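Local coordinates for prepilin-like protein (Thermus thermophilus, PDB 6QVF) that probably serves as a DNA receptor at the tip of a type IV pilus during natural competence, at residues Ser32-Asp43 with Pro51-Val61. Residues are numbered along the deposited sequence; the frame is centred on the assembly and turned at random.
Sequences SEIVPALSPYKD and PSGNWRSFYFV
Lys42 runs its aliphatic chain over one face of the Trp55 indole. Lys42 CB lies 3.6 Å from Trp55 CE3, and CG approaches the same carbon. Lys42 CD stands 3.8 Å from the centroid of the Trp55 six-membered ring, only 12° off its normal, which identifies a CH-pi contact. CE continues to Trp55 CZ2 and CH2; Lys42 NZ is 5.2 Å from the centroid of the Trp55 six-membered ring, too long for more than a weak cation-pi attraction. Placing CG between the backbone N and the carbonyl carbon (chi1 75°) turns the chain onto this face. The indole is also held within its own segment: Trp55 NE1 donates to Pro51 O at 2.9 Å, the acceptor lying in the ring plane. The two backbones pair as antiparallel strands 32-35 and 55-58, in which Glu33-Ser57 and Val35-Trp55 are hydrogen-bonded pairs, each bonded in both directions. Strand 55-58 is the central one of a small three-stranded sheet, beyond the long N-terminal helix 2-30 characteristic of type IV pilins; strand 44-45 flanks its other side. On that side Asp43 N donates to Arg56 O, while Asp43 OD2 accepts from Phe58 N at 2.8 Å through its anti lone pair, and OD1 forms a salt bridge with Arg78. Ser57 OG gives its proton to Tyr41 O at 2.6 Å, from above the carbonyl plane, and also bonds Arg86. Tyr59 OH donates to Glu33 OE1, which sits at the edge of the tyrosine ring, with carboxylate and ring planes 39° apart. Ser32, Ile34, Arg56 and Phe58 share the other sheet face, where a water links Ser32 OG to Arg56 NE.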
ATOM      1  N   SER B  32       0.852  15.715 -15.905  1.00 17.53           N
ATOM      2  CA  SER B  32       0.811  17.167 -15.997  1.00 18.29           C
ATOM      3  C   SER B  32       0.551  17.532 -17.450  1.00 19.83           C
ATOM      4  O   SER B  32       0.783  16.698 -18.365  1.00 22.03           O
ATOM      5  CB  SER B  32       2.042  17.806 -15.476  1.00 21.08           C
ATOM      6  OG  SER B  32       3.184  17.511 -16.246  1.00 24.29           O
ATOM      7  N   GLU B  33       0.097  18.779 -17.652  1.00 20.97           N
ATOM      8  CA  GLU B  33      -0.208  19.314 -18.979  1.00 22.37           C
ATOM      9  C   GLU B  33       0.114  20.803 -18.979  1.00 22.28           C
ATOM     10  O   GLU B  33       0.013  21.484 -17.931  1.00 22.42           O
ATOM     11  CB  GLU B  33      -1.681  18.977 -19.220  1.00 31.44           C
ATOM     12  CG  GLU B  33      -2.400  19.638 -20.350  1.00 37.93           C
ATOM     13  CD  GLU B  33      -3.878  19.297 -20.355  1.00 44.28           C
ATOM     14  OE1 GLU B  33      -4.257  18.230 -19.815  1.00 36.43           O
ATOM     15  OE2 GLU B  33      -4.658  20.097 -20.898  1.00 48.19           O
ATOM     16  N   ILE B  34       0.496  21.311 -20.142  1.00 23.53           N
ATOM     17  CA  ILE B  34       0.735  22.724 -20.312  1.00 23.25           C
ATOM     18  C   ILE B  34      -0.587  23.393 -20.699  1.00 25.07           C
ATOM     19  O   ILE B  34      -1.307  22.922 -21.588  1.00 26.63           O
ATOM     20  CB  ILE B  34       1.814  22.959 -21.386  1.00 26.20           C
ATOM     21  CG1 ILE B  34       3.119  22.251 -21.056  1.00 29.34           C
ATOM     22  CG2 ILE B  34       2.035  24.446 -21.575  1.00 25.89           C
ATOM     23  CD1 ILE B  34       3.643  22.533 -19.677  1.00 30.52           C
ATOM     24  N   VAL B  35      -0.888  24.513 -20.039  1.00 25.11           N
ATOM     25  CA  VAL B  35      -2.123  25.232 -20.262  1.00 25.52           C
ATOM     26  C   VAL B  35      -1.803  26.722 -20.338  1.00 23.88           C
ATOM     27  O   VAL B  35      -0.806  27.193 -19.801  1.00 23.18           O
ATOM     28  CB  VAL B  35      -3.169  24.942 -19.163  1.00 25.12           C
ATOM     29  CG1 VAL B  35      -3.473  23.448 -19.045  1.00 24.75           C
ATOM     30  CG2 VAL B  35      -2.750  25.516 -17.809  1.00 26.09           C
ATOM     31  N   PRO B  36      -2.673  27.513 -20.984  1.00 27.73           N
ATOM     32  CA  PRO B  36      -2.475  28.960 -21.062  1.00 28.90           C
ATOM     33  C   PRO B  36      -2.795  29.635 -19.726  1.00 29.30           C
ATOM     34  O   PRO B  36      -3.428  29.016 -18.846  1.00 27.43           O
ATOM     35  CB  PRO B  36      -3.419  29.409 -22.178  1.00 30.88           C
ATOM     36  CG  PRO B  36      -4.432  28.324 -22.318  1.00 32.33           C
ATOM     37  CD  PRO B  36      -3.802  27.045 -21.788  1.00 28.28           C
ATOM     38  N   ALA B  37      -2.350  30.888 -19.583  1.00 27.90           N
ATOM     39  CA  ALA B  37      -2.515  31.673 -18.344  1.00 28.53           C
ATOM     40  C   ALA B  37      -3.990  31.852 -17.979  1.00 28.99           C
ATOM     41  O   ALA B  37      -4.285  32.074 -16.806  1.00 34.07           O
ATOM     42  CB  ALA B  37      -1.842  33.010 -18.486  1.00 30.32           C
ATOM     43  N   LEU B  38      -4.900  31.741 -18.957  1.00 27.93           N
ATOM     44  CA  LEU B  38      -6.328  31.906 -18.686  1.00 32.25           C
ATOM     45  C   LEU B  38      -6.978  30.593 -18.217  1.00 31.41           C
ATOM     46  O   LEU B  38      -8.149  30.604 -17.875  1.00 33.25           O
ATOM     47  CB  LEU B  38      -7.028  32.465 -19.928  1.00 39.08           C
ATOM     48  CG  LEU B  38      -6.729  33.940 -20.221  1.00 40.84           C
ATOM     49  CD1 LEU B  38      -7.283  34.367 -21.565  1.00 43.29           C
ATOM     50  CD2 LEU B  38      -7.275  34.832 -19.129  1.00 44.04           C
ATOM     51  N   SER B  39      -6.237  29.471 -18.216  1.00 27.20           N
ATOM     52  CA  SER B  39      -6.815  28.179 -17.809  1.00 27.30           C
ATOM     53  C   SER B  39      -7.197  28.201 -16.335  1.00 24.16           C
ATOM     54  O   SER B  39      -6.417  28.640 -15.473  1.00 26.87           O
ATOM     55  CB  SER B  39      -5.894  27.017 -18.063  1.00 27.81           C
ATOM     56  OG  SER B  39      -6.455  25.817 -17.527  1.00 24.04           O
ATOM     57  N   PRO B  40      -8.406  27.698 -16.005  1.00 24.64           N
ATOM     58  CA  PRO B  40      -8.809  27.544 -14.608  1.00 26.18           C
ATOM     59  C   PRO B  40      -7.990  26.472 -13.884  1.00 23.44           C
ATOM     60  O   PRO B  40      -8.033  26.430 -12.642  1.00 21.53           O
ATOM     61  CB  PRO B  40     -10.277  27.114 -14.686  1.00 29.41           C
ATOM     62  CG  PRO B  40     -10.382  26.430 -16.047  1.00 33.20           C
ATOM     63  CD  PRO B  40      -9.423  27.189 -16.940  1.00 26.65           C
ATOM     64  N   TYR B  41      -7.224  25.668 -14.654  1.00 22.54           N
ATOM     65  CA  TYR B  41      -6.478  24.541 -14.067  1.00 20.98           C
ATOM     66  C   TYR B  41      -4.989  24.834 -13.924  1.00 21.20           C
ATOM     67  O   TYR B  41      -4.204  23.952 -13.593  1.00 19.63           O
ATOM     68  CB  TYR B  41      -6.716  23.276 -14.893  1.00 21.27           C
ATOM     69  CG  TYR B  41      -8.154  23.012 -15.215  1.00 22.16           C
ATOM     70  CD1 TYR B  41      -9.125  22.986 -14.223  1.00 20.62           C
ATOM     71  CD2 TYR B  41      -8.549  22.737 -16.503  1.00 25.11           C
ATOM     72  CE1 TYR B  41     -10.447  22.726 -14.506  1.00 22.89           C
ATOM     73  CE2 TYR B  41      -9.867  22.450 -16.800  1.00 25.21           C
ATOM     74  CZ  TYR B  41     -10.822  22.479 -15.807  1.00 26.63           C
ATOM     75  OH  TYR B  41     -12.131  22.236 -16.071  1.00 27.66           O
ATOM     76  N   LYS B  42      -4.586  26.083 -14.166  1.00 22.18           N
ATOM     77  CA  LYS B  42      -3.194  26.444 -14.039  1.00 20.11           C
ATOM     78  C   LYS B  42      -2.713  26.266 -12.595  1.00 18.67           C
ATOM     79  O   LYS B  42      -3.446  26.566 -11.652  1.00 20.97           O
ATOM     80  CB  LYS B  42      -2.954  27.874 -14.534  1.00 23.21           C
ATOM     81  CG  LYS B  42      -3.433  28.979 -13.601  1.00 23.71           C
ATOM     82  CD  LYS B  42      -3.402  30.345 -14.254  1.00 26.40           C
ATOM     83  CE  LYS B  42      -3.487  31.498 -13.271  1.00 32.37           C
ATOM     84  NZ  LYS B  42      -4.709  31.433 -12.455  1.00 38.80           N
ATOM     85  N   ASP B  43      -1.481  25.742 -12.434  1.00 16.93           N
ATOM     86  CA  ASP B  43      -0.877  25.557 -11.113  1.00 19.27           C
ATOM     87  C   ASP B  43       0.413  26.364 -10.957  1.00 21.24           C
ATOM     88  O   ASP B  43       0.608  27.018  -9.944  1.00 21.86           O
ATOM     89  CB  ASP B  43      -0.690  24.068 -10.835  1.00 19.54           C
ATOM     90  CG  ASP B  43      -2.029  23.370 -10.623  1.00 18.39           C
ATOM     91  OD1 ASP B  43      -2.844  23.896  -9.821  1.00 18.82           O
ATOM     92  OD2 ASP B  43      -2.262  22.318 -11.256  1.00 16.47           O
ATOM     93  N   PRO B  51       4.242  35.328 -15.705  1.00 33.83           N
ATOM     94  CA  PRO B  51       2.921  34.734 -15.471  1.00 30.87           C
ATOM     95  C   PRO B  51       1.934  34.879 -16.644  1.00 29.04           C
ATOM     96  O   PRO B  51       0.880  34.235 -16.652  1.00 27.58           O
ATOM     97  CB  PRO B  51       2.428  35.491 -14.226  1.00 33.87           C
ATOM     98  CG  PRO B  51       3.182  36.796 -14.260  1.00 38.90           C
ATOM     99  CD  PRO B  51       4.559  36.428 -14.782  1.00 38.41           C
ATOM    100  N   SER B  52       2.258  35.709 -17.644  1.00 31.84           N
ATOM    101  CA  SER B  52       1.339  35.890 -18.810  1.00 31.39           C
ATOM    102  C   SER B  52       1.544  34.741 -19.812  1.00 32.24           C
ATOM    103  O   SER B  52       0.688  34.502 -20.665  1.00 30.40           O
ATOM    104  CB  SER B  52       1.528  37.251 -19.458  1.00 35.27           C
ATOM    105  OG  SER B  52       2.773  37.323 -20.141  1.00 40.52           O
ATOM    106  N   GLY B  53       2.704  34.071 -19.710  1.00 30.46           N
ATOM    107  CA  GLY B  53       3.044  32.902 -20.531  1.00 30.91           C
ATOM    108  C   GLY B  53       2.266  31.660 -20.121  1.00 26.85           C
ATOM    109  O   GLY B  53       1.327  31.721 -19.347  1.00 28.61           O
ATOM    110  N   ASN B  54       2.653  30.507 -20.669  1.00 27.03           N
ATOM    111  CA  ASN B  54       1.979  29.232 -20.346  1.00 26.02           C
ATOM    112  C   ASN B  54       2.311  28.761 -18.925  1.00 24.38           C
ATOM    113  O   ASN B  54       3.295  29.164 -18.296  1.00 23.39           O
ATOM    114  CB  ASN B  54       2.282  28.169 -21.399  1.00 28.16           C
ATOM    115  CG  ASN B  54       1.625  28.485 -22.726  1.00 31.78           C
ATOM    116  OD1 ASN B  54       0.464  28.909 -22.771  1.00 32.85           O
ATOM    117  ND2 ASN B  54       2.343  28.276 -23.810  1.00 37.59           N
ATOM    118  N   TRP B  55       1.461  27.850 -18.438  1.00 23.43           N
ATOM    119  CA  TRP B  55       1.543  27.326 -17.104  1.00 22.17           C
ATOM    120  C   TRP B  55       1.536  25.803 -17.180  1.00 21.26           C
ATOM    121  O   TRP B  55       1.037  25.218 -18.119  1.00 22.10           O
ATOM    122  CB  TRP B  55       0.331  27.782 -16.269  1.00 23.88           C
ATOM    123  CG  TRP B  55       0.335  29.235 -15.885  1.00 22.98           C
ATOM    124  CD1 TRP B  55       0.438  30.315 -16.719  1.00 26.64           C
ATOM    125  CD2 TRP B  55       0.310  29.765 -14.543  1.00 23.44           C
ATOM    126  NE1 TRP B  55       0.460  31.468 -15.984  1.00 26.54           N
ATOM    127  CE2 TRP B  55       0.385  31.171 -14.652  1.00 25.83           C
ATOM    128  CE3 TRP B  55       0.190  29.200 -13.265  1.00 23.95           C
ATOM    129  CZ2 TRP B  55       0.370  32.006 -13.539  1.00 27.59           C
ATOM    130  CZ3 TRP B  55       0.205  30.025 -12.168  1.00 23.18           C
ATOM    131  CH2 TRP B  55       0.259  31.411 -12.305  1.00 27.75           C
ATOM    132  N   ARG B  56       2.060  25.183 -16.133  1.00 18.93           N
ATOM    133  CA  ARG B  56       1.863  23.745 -15.947  1.00 18.32           C
ATOM    134  C   ARG B  56       0.652  23.532 -15.020  1.00 19.08           C
ATOM    135  O   ARG B  56       0.447  24.299 -14.078  1.00 19.35           O
ATOM    136  CB  ARG B  56       3.151  23.139 -15.389  1.00 19.22           C
ATOM    137  CG  ARG B  56       3.119  21.613 -15.306  1.00 21.47           C
ATOM    138  CD  ARG B  56       4.515  21.091 -15.050  1.00 24.57           C
ATOM    139  NE  ARG B  56       5.321  21.196 -16.269  1.00 29.23           N
ATOM    140  CZ  ARG B  56       6.388  21.960 -16.465  1.00 33.57           C
ATOM    141  NH1 ARG B  56       6.757  22.900 -15.607  1.00 37.14           N
ATOM    142  NH2 ARG B  56       7.080  21.782 -17.572  1.00 38.62           N
ATOM    143  N   SER B  57      -0.115  22.478 -15.322  1.00 17.06           N
ATOM    144  CA  SER B  57      -1.263  22.026 -14.591  1.00 17.95           C
ATOM    145  C   SER B  57      -1.001  20.592 -14.162  1.00 16.64           C
ATOM    146  O   SER B  57      -0.676  19.730 -15.001  1.00 18.17           O
ATOM    147  CB  SER B  57      -2.498  22.114 -15.439  1.00 19.89           C
ATOM    148  OG  SER B  57      -3.677  21.685 -14.750  1.00 20.46           O
ATOM    149  N   PHE B  58      -1.164  20.340 -12.855  1.00 14.65           N
ATOM    150  CA  PHE B  58      -0.944  18.993 -12.315  1.00 16.06           C
ATOM    151  C   PHE B  58      -2.273  18.312 -11.990  1.00 16.50           C
ATOM    152  O   PHE B  58      -3.041  18.816 -11.193  1.00 16.00           O
ATOM    153  CB  PHE B  58      -0.106  19.048 -11.036  1.00 16.18           C
ATOM    154  CG  PHE B  58       1.264  19.638 -11.218  1.00 15.81           C
ATOM    155  CD1 PHE B  58       2.268  18.882 -11.763  1.00 17.39           C
ATOM    156  CD2 PHE B  58       1.549  20.952 -10.885  1.00 16.85           C
ATOM    157  CE1 PHE B  58       3.535  19.394 -11.936  1.00 20.94           C
ATOM    158  CE2 PHE B  58       2.822  21.469 -11.084  1.00 20.65           C
ATOM    159  CZ  PHE B  58       3.804  20.686 -11.615  1.00 19.61           C
ATOM    160  N   TYR B  59      -2.490  17.151 -12.591  1.00 15.11           N
ATOM    161  CA  TYR B  59      -3.682  16.376 -12.289  1.00 16.15           C
ATOM    162  C   TYR B  59      -3.692  15.949 -10.812  1.00 15.00           C
ATOM    163  O   TYR B  59      -4.748  15.586 -10.301  1.00 14.35           O
ATOM    164  CB  TYR B  59      -3.809  15.169 -13.217  1.00 16.87           C
ATOM    165  CG  TYR B  59      -4.365  15.490 -14.579  1.00 18.51           C
ATOM    166  CD1 TYR B  59      -3.654  16.281 -15.467  1.00 20.33           C
ATOM    167  CD2 TYR B  59      -5.642  15.120 -14.937  1.00 21.35           C
ATOM    168  CE1 TYR B  59      -4.160  16.594 -16.722  1.00 22.76           C
ATOM    169  CE2 TYR B  59      -6.154  15.400 -16.197  1.00 25.74           C
ATOM    170  CZ  TYR B  59      -5.427  16.179 -17.082  1.00 24.97           C
ATOM    171  OH  TYR B  59      -5.936  16.509 -18.313  1.00 29.30           O
ATOM    172  N   PHE B  60      -2.520  15.913 -10.183  1.00 13.19           N
ATOM    173  CA  PHE B  60      -2.438  15.603  -8.753  1.00 13.57           C
ATOM    174  C   PHE B  60      -3.492  16.420  -7.993  1.00 15.36           C
ATOM    175  O   PHE B  60      -4.184  15.919  -7.090  1.00 15.33           O
ATOM    176  CB  PHE B  60      -1.030  15.861  -8.230  1.00 15.47           C
ATOM    177  CG  PHE B  60      -0.886  15.575  -6.766  1.00 15.51           C
ATOM    178  CD1 PHE B  60      -1.288  16.506  -5.815  1.00 16.69           C
ATOM    179  CD2 PHE B  60      -0.416  14.342  -6.358  1.00 17.51           C
ATOM    180  CE1 PHE B  60      -1.208  16.200  -4.461  1.00 19.85           C
ATOM    181  CE2 PHE B  60      -0.285  14.073  -4.996  1.00 19.29           C
ATOM    182  CZ  PHE B  60      -0.691  14.988  -4.069  1.00 20.68           C
ATOM    183  N   VAL B  61      -3.577  17.708  -8.324  1.00 13.95           N
ATOM    184  CA  VAL B  61      -4.513  18.609  -7.626  1.00 14.72           C
ATOM    185  C   VAL B  61      -5.954  18.156  -7.826  1.00 15.02           C
ATOM    186  O   VAL B  61      -6.746  18.117  -6.872  1.00 14.67           O
ATOM    187  CB  VAL B  61      -4.316  20.059  -8.101  1.00 14.59           C
ATOM    188  CG1 VAL B  61      -5.294  21.028  -7.447  1.00 16.62           C
ATOM    189  CG2 VAL B  61      -2.887  20.515  -7.894  1.00 16.85           C
TER
HETATM  190  O   HOH W   1       3.911  19.320 -18.176  1.00 34.59           O
HETATM  191  O   HOH W   2      -0.943  32.246 -21.652  1.00 33.69           O